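Sphingomyelinase-c (PDB 1ZWX) belongs to the endonuclease/exonuclease/phosphatase family and is built on the DNase I-like fold, a sandwich of two beta sheets. Local coordinates at residues A[107-112]-A[138-143]; A[101-106]-A[132-137]; A[77-82]-A[114-119]. One frame throughout, in Å; residues are numbered along the deposited sequence.

Overall arrangement
The three contacts gather round the two neighbouring strands 111-118 and 132-140 of one sheet. Interaction 2 is the buried one, where Val103 and Val105, just before and on strand 104-107 of the other sheet, pack on Ala134 and Val136 through apolar atoms, with one bridging water. About 16 Å away, centre to centre, interaction 1 lies at the partly exposed end of the sandwich and mixes backbone pairing with a lysine-tryptophan contact. Interaction 3, its centre about 7 Å from that of interaction 2, is, like interaction 1, partly buried; there the amide of Gln116 anchors loop 77-82 by hydrogen bonds to its backbone. Interactions 1 and 2 share strand 132-140, interactions 1 and 3 strand 111-118.

Interaction 1. Residues A[107-112]-A[138-143]; sequences SQWPIV and IMKNGK
Ile111 and Ile138 form an antiparallel non-hydrogen-bonded pair, CA to CA 4.4 Å, beyond which 138-140 runs past Pro110 and Trp109 into a type I' turn from Lys140 to Lys143. Met139 N donates to Pro110 O at 3.0 Å, and Ile138 CA adds a CA-H...O contact to the same oxygen. Trp109 contributes the largest share of the buried surface of any residue. Lys140 CG sits over the face of its six-membered ring, 3.5 Å from the centroid, in a CH-pi contact; Gln108 CG covers the opposite face nearer the rim. Fully extended, its CG opposite the backbone N (chi1 -177°), the lysine crosses the indole, and both Lys140 NZ and Trp109 NE1 reach Asp48, by a salt bridge and a hydrogen bond. Ile138 CD1 packs on Trp109 CB at 3.7 Å, while Ile138 CG2 meets Ile111 CG1. Ser107 OG accepts from Trp109 N at 2.9 Å, an ST turn at the bend. Here the chain passes from strand 104-107 of one sheet to strand 111-118 of the other, beside the two-residue type I' hairpin joining 132-140 to 143-151, in a DNase I-like sandwich.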
# COMPACT_ATOMS: atom_id res chain seq x y z
N SER A 107 7.44 -2.14 -11.05
CA SER A 107 7.67 -3.53 -11.47
C SER A 107 9.02 -3.69 -12.20
O SER A 107 9.45 -2.80 -12.94
CB SER A 107 6.54 -3.95 -12.42
OG SER A 107 6.70 -5.31 -12.79
N GLN A 108 9.69 -4.81 -11.98
CA GLN A 108 10.79 -5.16 -12.88
C GLN A 108 10.32 -5.64 -14.25
O GLN A 108 11.16 -5.77 -15.16
CB GLN A 108 11.74 -6.17 -12.26
CG GLN A 108 11.17 -7.47 -11.91
CD GLN A 108 12.24 -8.48 -11.56
OE1 GLN A 108 12.28 -8.99 -10.44
NE2 GLN A 108 13.13 -8.78 -12.52
N TRP A 109 9.00 -5.86 -14.40
CA TRP A 109 8.38 -6.38 -15.64
C TRP A 109 7.59 -5.34 -16.39
O TRP A 109 7.02 -4.42 -15.79
CB TRP A 109 7.49 -7.61 -15.34
CG TRP A 109 8.24 -8.60 -14.56
CD1 TRP A 109 8.12 -8.83 -13.21
CD2 TRP A 109 9.28 -9.46 -15.02
NE1 TRP A 109 9.03 -9.76 -12.81
CE2 TRP A 109 9.75 -10.17 -13.91
CE3 TRP A 109 9.87 -9.68 -16.29
CZ2 TRP A 109 10.77 -11.12 -14.00
CZ3 TRP A 109 10.89 -10.63 -16.38
CH2 TRP A 109 11.32 -11.34 -15.25
N PRO A 110 7.55 -5.45 -17.71
CA PRO A 110 6.84 -4.46 -18.45
C PRO A 110 5.34 -4.38 -18.08
O PRO A 110 4.68 -5.41 -17.89
CB PRO A 110 7.01 -4.90 -19.91
CG PRO A 110 7.42 -6.29 -19.85
CD PRO A 110 8.18 -6.47 -18.60
N ILE A 111 4.86 -3.15 -18.00
CA ILE A 111 3.47 -2.84 -17.73
C ILE A 111 2.74 -2.61 -19.06
O ILE A 111 2.98 -1.63 -19.74
CB ILE A 111 3.34 -1.59 -16.80
CG1 ILE A 111 3.98 -1.85 -15.44
CG2 ILE A 111 1.87 -1.12 -16.68
CD1 ILE A 111 4.12 -0.56 -14.52
N VAL A 112 1.83 -3.52 -19.45
CA VAL A 112 1.08 -3.34 -20.73
C VAL A 112 -0.22 -2.57 -20.60
O VAL A 112 -0.82 -2.11 -21.59
CB VAL A 112 0.83 -4.71 -21.41
CG1 VAL A 112 2.18 -5.38 -21.74
CG2 VAL A 112 -0.00 -5.64 -20.48
N ILE A 138 0.97 -6.61 -15.86
CA ILE A 138 2.37 -6.79 -16.24
C ILE A 138 2.49 -8.12 -16.99
O ILE A 138 1.67 -9.03 -16.80
CB ILE A 138 3.36 -6.80 -15.02
CG1 ILE A 138 3.09 -7.95 -14.06
CG2 ILE A 138 3.32 -5.44 -14.21
CD1 ILE A 138 4.35 -8.72 -13.70
N MET A 139 3.55 -8.24 -17.78
CA MET A 139 3.93 -9.52 -18.41
C MET A 139 5.26 -9.97 -17.88
O MET A 139 6.28 -9.22 -17.97
CB MET A 139 3.97 -9.35 -19.92
CG MET A 139 2.63 -9.05 -20.57
SD MET A 139 1.51 -10.49 -20.40
CE MET A 139 2.41 -11.73 -21.34
N LYS A 140 5.27 -11.17 -17.30
CA LYS A 140 6.49 -11.80 -16.85
C LYS A 140 6.70 -13.09 -17.68
O LYS A 140 5.97 -14.07 -17.51
CB LYS A 140 6.41 -12.14 -15.36
CG LYS A 140 7.69 -12.74 -14.78
CD LYS A 140 7.50 -13.19 -13.34
CE LYS A 140 8.74 -13.89 -12.77
NZ LYS A 140 8.70 -14.28 -11.34
N ASN A 141 7.69 -13.06 -18.57
CA ASN A 141 8.10 -14.26 -19.32
C ASN A 141 6.91 -14.94 -20.00
O ASN A 141 6.74 -16.16 -19.87
CB ASN A 141 8.86 -15.22 -18.40
CG ASN A 141 10.13 -14.58 -17.79
OD1 ASN A 141 10.75 -13.73 -18.41
ND2 ASN A 141 10.47 -14.98 -16.57
N GLY A 142 6.06 -14.15 -20.66
CA GLY A 142 4.96 -14.66 -21.47
C GLY A 142 3.66 -14.83 -20.70
O GLY A 142 2.63 -15.27 -21.27
N LYS A 143 3.70 -14.45 -19.42
CA LYS A 143 2.59 -14.71 -18.50
C LYS A 143 2.06 -13.41 -17.88
O LYS A 143 2.84 -12.60 -17.37
CB LYS A 143 3.08 -15.66 -17.41
CG LYS A 143 3.45 -17.05 -17.95
CD LYS A 143 4.14 -17.91 -16.90
CE LYS A 143 5.45 -17.29 -16.46
NZ LYS A 143 6.07 -17.97 -15.28

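Interaction 2. Residues A[101-106]-A[132-137]; sequences GGVAVV and GFAYVK
Val105 and Val136 meet methyl to methyl, CG1 of Val105 lying 4.0 Å from CG2 of Val136, in a contact made mainly of small apolar side chains. Segments 101-106 and 132-137 run in nearly the same direction, 5° apart over the touching parts, yet they belong to different sheets and are joined by side chains rather than by direct backbone pairing; Val103 CA and Phe133 CA are 6.9 Å apart. Ala134 is the shared partner of the two valines opposite: its CB is 4.2 Å from Val105 CG2 and 4.3 Å from Val103 CG1. The torsion of Val105, with CG1 anti to the backbone N (chi1 177°), splits its methyls between Val136 and Ala134. The spacing is that of loose van der Waals contact, and Val103 CG2 comes to 4.3 Å from Gly132 O.

The polar part lies at the glycine end. A water bridges the two segments there, donating to Gly101 O at 3.0 Å and accepting from Gly132 N at 3.0 Å, so both buried backbone groups have a partner across the gap.

Both strands alternate, sending one set of side chains into the interface and the other to the outer faces. Ala104 and Val106 turn away from strand 132-140, Val106 packing on Val50 and Tyr72, whereas Phe133 and Tyr135 turn the other way and meet Phe178 of helix 161-182 edge-to-face. The contact is therefore sheet against sheet in the inner layer of the sandwich, closed at its flank by Ile79 and Thr76 from the loop after strand 74-75, with Asn53 and Val49 of strand 49-55 beside the valines and helix 161-182 behind strand 132-140.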
# COMPACT_ATOMS: atom_id res chain seq x y z
N GLY A 101 -3.26 10.63 -4.08
CA GLY A 101 -3.70 9.46 -3.30
C GLY A 101 -2.61 8.62 -2.67
O GLY A 101 -2.90 7.71 -1.90
N GLY A 102 -1.35 8.95 -2.99
CA GLY A 102 -0.19 8.35 -2.31
C GLY A 102 0.16 6.95 -2.78
O GLY A 102 1.14 6.38 -2.34
N VAL A 103 -0.61 6.40 -3.72
CA VAL A 103 -0.37 5.01 -4.19
C VAL A 103 0.40 4.96 -5.51
O VAL A 103 0.02 5.61 -6.45
CB VAL A 103 -1.69 4.23 -4.42
CG1 VAL A 103 -1.38 2.81 -4.96
CG2 VAL A 103 -2.51 4.16 -3.10
N ALA A 104 1.46 4.18 -5.56
CA ALA A 104 2.11 3.88 -6.85
C ALA A 104 2.44 2.40 -6.92
O ALA A 104 2.57 1.76 -5.90
CB ALA A 104 3.43 4.76 -7.04
N VAL A 105 2.61 1.88 -8.13
CA VAL A 105 3.06 0.47 -8.28
C VAL A 105 4.25 0.44 -9.23
O VAL A 105 4.19 1.03 -10.27
CB VAL A 105 1.95 -0.42 -8.87
CG1 VAL A 105 2.45 -1.85 -9.09
CG2 VAL A 105 0.73 -0.48 -7.90
N VAL A 106 5.31 -0.26 -8.84
CA VAL A 106 6.50 -0.37 -9.68
C VAL A 106 6.82 -1.85 -9.90
O VAL A 106 6.51 -2.71 -9.06
CB VAL A 106 7.72 0.41 -9.06
CG1 VAL A 106 7.29 1.88 -8.74
CG2 VAL A 106 8.30 -0.26 -7.86
N GLY A 132 -7.53 6.20 -3.66
CA GLY A 132 -8.02 5.43 -4.82
C GLY A 132 -7.24 4.15 -4.95
O GLY A 132 -6.66 3.66 -3.98
N PHE A 133 -7.20 3.61 -6.17
CA PHE A 133 -6.34 2.48 -6.42
C PHE A 133 -5.72 2.59 -7.82
O PHE A 133 -6.26 3.29 -8.68
CB PHE A 133 -7.07 1.12 -6.25
CG PHE A 133 -8.31 0.97 -7.09
CD1 PHE A 133 -9.56 1.36 -6.60
CD2 PHE A 133 -8.25 0.33 -8.35
CE1 PHE A 133 -10.73 1.19 -7.39
CE2 PHE A 133 -9.39 0.14 -9.11
CZ PHE A 133 -10.64 0.59 -8.63
N ALA A 134 -4.57 1.94 -7.98
CA ALA A 134 -3.88 1.81 -9.27
C ALA A 134 -4.02 0.36 -9.73
O ALA A 134 -3.89 -0.56 -8.93
CB ALA A 134 -2.38 2.15 -9.11
N TYR A 135 -4.25 0.19 -11.03
CA TYR A 135 -4.33 -1.16 -11.59
C TYR A 135 -3.18 -1.25 -12.60
O TYR A 135 -3.00 -0.34 -13.39
CB TYR A 135 -5.65 -1.31 -12.35
CG TYR A 135 -5.66 -2.49 -13.31
CD1 TYR A 135 -5.84 -3.80 -12.82
CD2 TYR A 135 -5.43 -2.30 -14.68
CE1 TYR A 135 -5.83 -4.92 -13.72
CE2 TYR A 135 -5.40 -3.40 -15.57
CZ TYR A 135 -5.62 -4.69 -15.08
OH TYR A 135 -5.60 -5.78 -15.94
N VAL A 136 -2.44 -2.34 -12.54
CA VAL A 136 -1.52 -2.67 -13.63
C VAL A 136 -1.73 -4.10 -14.14
O VAL A 136 -2.05 -5.00 -13.37
CB VAL A 136 -0.01 -2.46 -13.24
CG1 VAL A 136 0.26 -1.03 -12.81
CG2 VAL A 136 0.48 -3.44 -12.18
N LYS A 137 -1.52 -4.29 -15.44
CA LYS A 137 -1.29 -5.62 -16.01
C LYS A 137 0.21 -5.70 -16.44
O LYS A 137 0.64 -4.87 -17.19
CB LYS A 137 -2.20 -5.87 -17.22
CG LYS A 137 -2.00 -7.33 -17.81
CD LYS A 137 -2.75 -7.50 -19.14
CE LYS A 137 -2.69 -8.98 -19.68
NZ LYS A 137 -3.45 -9.00 -21.00
O HOH W 1 -5.16 5.75 -1.84

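Interaction 3. Residues A[77-82]-A[114-119]; sequences PVIGRS and KSQHIF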
# COMPACT_ATOMS: atom_id res chain seq x y z
N PRO A 77 2.57 6.47 -12.28
CA PRO A 77 2.60 7.72 -11.49
C PRO A 77 1.99 7.44 -10.09
O PRO A 77 1.42 6.35 -9.87
CB PRO A 77 1.69 8.66 -12.27
CG PRO A 77 1.50 8.06 -13.59
CD PRO A 77 1.69 6.58 -13.46
N VAL A 78 2.09 8.40 -9.18
CA VAL A 78 1.28 8.33 -7.94
C VAL A 78 -0.14 8.70 -8.37
O VAL A 78 -0.36 9.68 -9.11
CB VAL A 78 1.83 9.25 -6.81
CG1 VAL A 78 0.86 9.27 -5.62
CG2 VAL A 78 3.23 8.80 -6.36
N ILE A 79 -1.13 7.91 -7.92
CA ILE A 79 -2.52 8.17 -8.30
C ILE A 79 -2.98 9.55 -7.81
O ILE A 79 -2.50 10.01 -6.80
CB ILE A 79 -3.49 7.09 -7.75
CG1 ILE A 79 -3.50 7.08 -6.20
CG2 ILE A 79 -3.16 5.71 -8.33
CD1 ILE A 79 -4.73 6.31 -5.58
N GLY A 80 -3.93 10.17 -8.51
CA GLY A 80 -4.62 11.35 -8.01
C GLY A 80 -3.87 12.66 -8.18
O GLY A 80 -4.24 13.67 -7.57
N ARG A 81 -2.82 12.64 -9.00
CA ARG A 81 -2.09 13.86 -9.35
C ARG A 81 -2.70 14.52 -10.59
O ARG A 81 -2.95 15.74 -10.61
CB ARG A 81 -0.62 13.55 -9.59
CG ARG A 81 0.10 12.94 -8.41
CD ARG A 81 1.58 12.77 -8.69
NE ARG A 81 2.31 14.05 -8.71
CZ ARG A 81 2.69 14.72 -7.62
N SER A 82 -2.93 13.72 -11.62
CA SER A 82 -3.50 14.17 -12.88
C SER A 82 -3.74 12.98 -13.79
O SER A 82 -3.55 11.83 -13.39
CB SER A 82 -2.54 15.13 -13.57
OG SER A 82 -1.40 14.41 -14.00
N LYS A 114 -2.07 0.24 -17.51
CA LYS A 114 -2.14 0.89 -16.18
C LYS A 114 -3.25 1.91 -16.16
O LYS A 114 -3.37 2.74 -17.07
CB LYS A 114 -0.79 1.51 -15.74
CG LYS A 114 -0.19 2.55 -16.67
CD LYS A 114 1.22 2.97 -16.15
CE LYS A 114 1.93 3.88 -17.11
NZ LYS A 114 2.41 3.14 -18.28
N SER A 115 -4.09 1.86 -15.11
CA SER A 115 -5.14 2.85 -14.96
C SER A 115 -5.29 3.20 -13.47
O SER A 115 -4.78 2.50 -12.61
CB SER A 115 -6.46 2.32 -15.54
OG SER A 115 -6.82 1.14 -14.85
N GLN A 116 -5.96 4.31 -13.19
CA GLN A 116 -6.17 4.74 -11.82
C GLN A 116 -7.65 4.98 -11.60
O GLN A 116 -8.39 5.40 -12.51
CB GLN A 116 -5.35 6.01 -11.49
CG GLN A 116 -5.81 7.23 -12.26
CD GLN A 116 -5.15 8.51 -11.76
OE1 GLN A 116 -4.66 8.55 -10.64
NE2 GLN A 116 -5.13 9.56 -12.59
N HIS A 117 -8.07 4.77 -10.36
CA HIS A 117 -9.45 4.95 -10.00
C HIS A 117 -9.49 5.63 -8.65
O HIS A 117 -9.01 5.08 -7.66
CB HIS A 117 -10.19 3.61 -9.90
CG HIS A 117 -11.64 3.76 -9.57
ND1 HIS A 117 -12.65 3.55 -10.49
CD2 HIS A 117 -12.25 4.15 -8.42
CE1 HIS A 117 -13.82 3.77 -9.91
NE2 HIS A 117 -13.61 4.16 -8.66
N ILE A 118 -10.05 6.83 -8.64
CA ILE A 118 -10.09 7.65 -7.45
C ILE A 118 -11.42 7.38 -6.74
O ILE A 118 -12.48 7.47 -7.35
CB ILE A 118 -9.98 9.16 -7.81
CG1 ILE A 118 -8.70 9.43 -8.65
CG2 ILE A 118 -10.00 10.04 -6.57
CD1 ILE A 118 -7.43 8.80 -8.05
N PHE A 119 -11.35 7.07 -5.44
CA PHE A 119 -12.56 6.72 -4.67
C PHE A 119 -13.58 7.86 -4.67
O PHE A 119 -13.21 9.03 -4.64
CB PHE A 119 -12.21 6.36 -3.25
CG PHE A 119 -11.44 5.08 -3.11
CD1 PHE A 119 -11.79 3.92 -3.86
CD2 PHE A 119 -10.38 5.01 -2.26
CE1 PHE A 119 -11.05 2.75 -3.71
CE2 PHE A 119 -9.66 3.86 -2.09
CZ PHE A 119 -10.02 2.71 -2.83
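The amide of Gln116 is held at its two polar ends by the backbone of 77-82. At one end OE1 accepts from Gly80 N at 2.8 Å, in the carbonyl plane and fairly straight (157° at the hydrogen). At the other NE2 donates to Ser82 O at 2.9 Å, a more bent bond of 131°, with NE2 standing above the carbonyl plane of Ser82 and that oxygen tilted from the amide plane. Ile118 CD1 lies to one side of the amide plane, while Ile79 comes up at the oxygen end, where its CA is 3.2 Å from Gln116 OE1. NE2 also bonds Thr89 OG1, so three bonds hold the group; the Gly80 N-H at OE1 and the carbonyl oxygen of Ser82 at NE2 tell the oxygen end from the nitrogen end.

Gly80 is the third residue of a type II beta turn from Val78 to Arg81, the position where a positive phi (here 81°) is characteristic of that turn. The turn belongs to the long loop between strands 74-75 and 88-90, and Gln116 sits on strand 111-118, next to strand 88-90 in the second sheet of the DNase I-like fold. The glutamine thus ties the loop to the strand beside the one it leads into, and Gly80 O on the turn is taken by Asn130 ND2.

Beyond CG the glutamine chain is extended, which carries the amide out from the strand to the loop. Apolar contacts flank it: Ile79 CG2 touches Gln116 CB at 3.9 Å, and Ile118 CD1 is 4.3 Å from Ile79 CB. The same Ile118 methyl lies against the turn backbone, 3.8 Å from Gly80 N. On the far side of the strand His117 turns away from the loop, its ring nearly parallel to that of Phe133 and its two nitrogens bonded to Glu90 and Glu174.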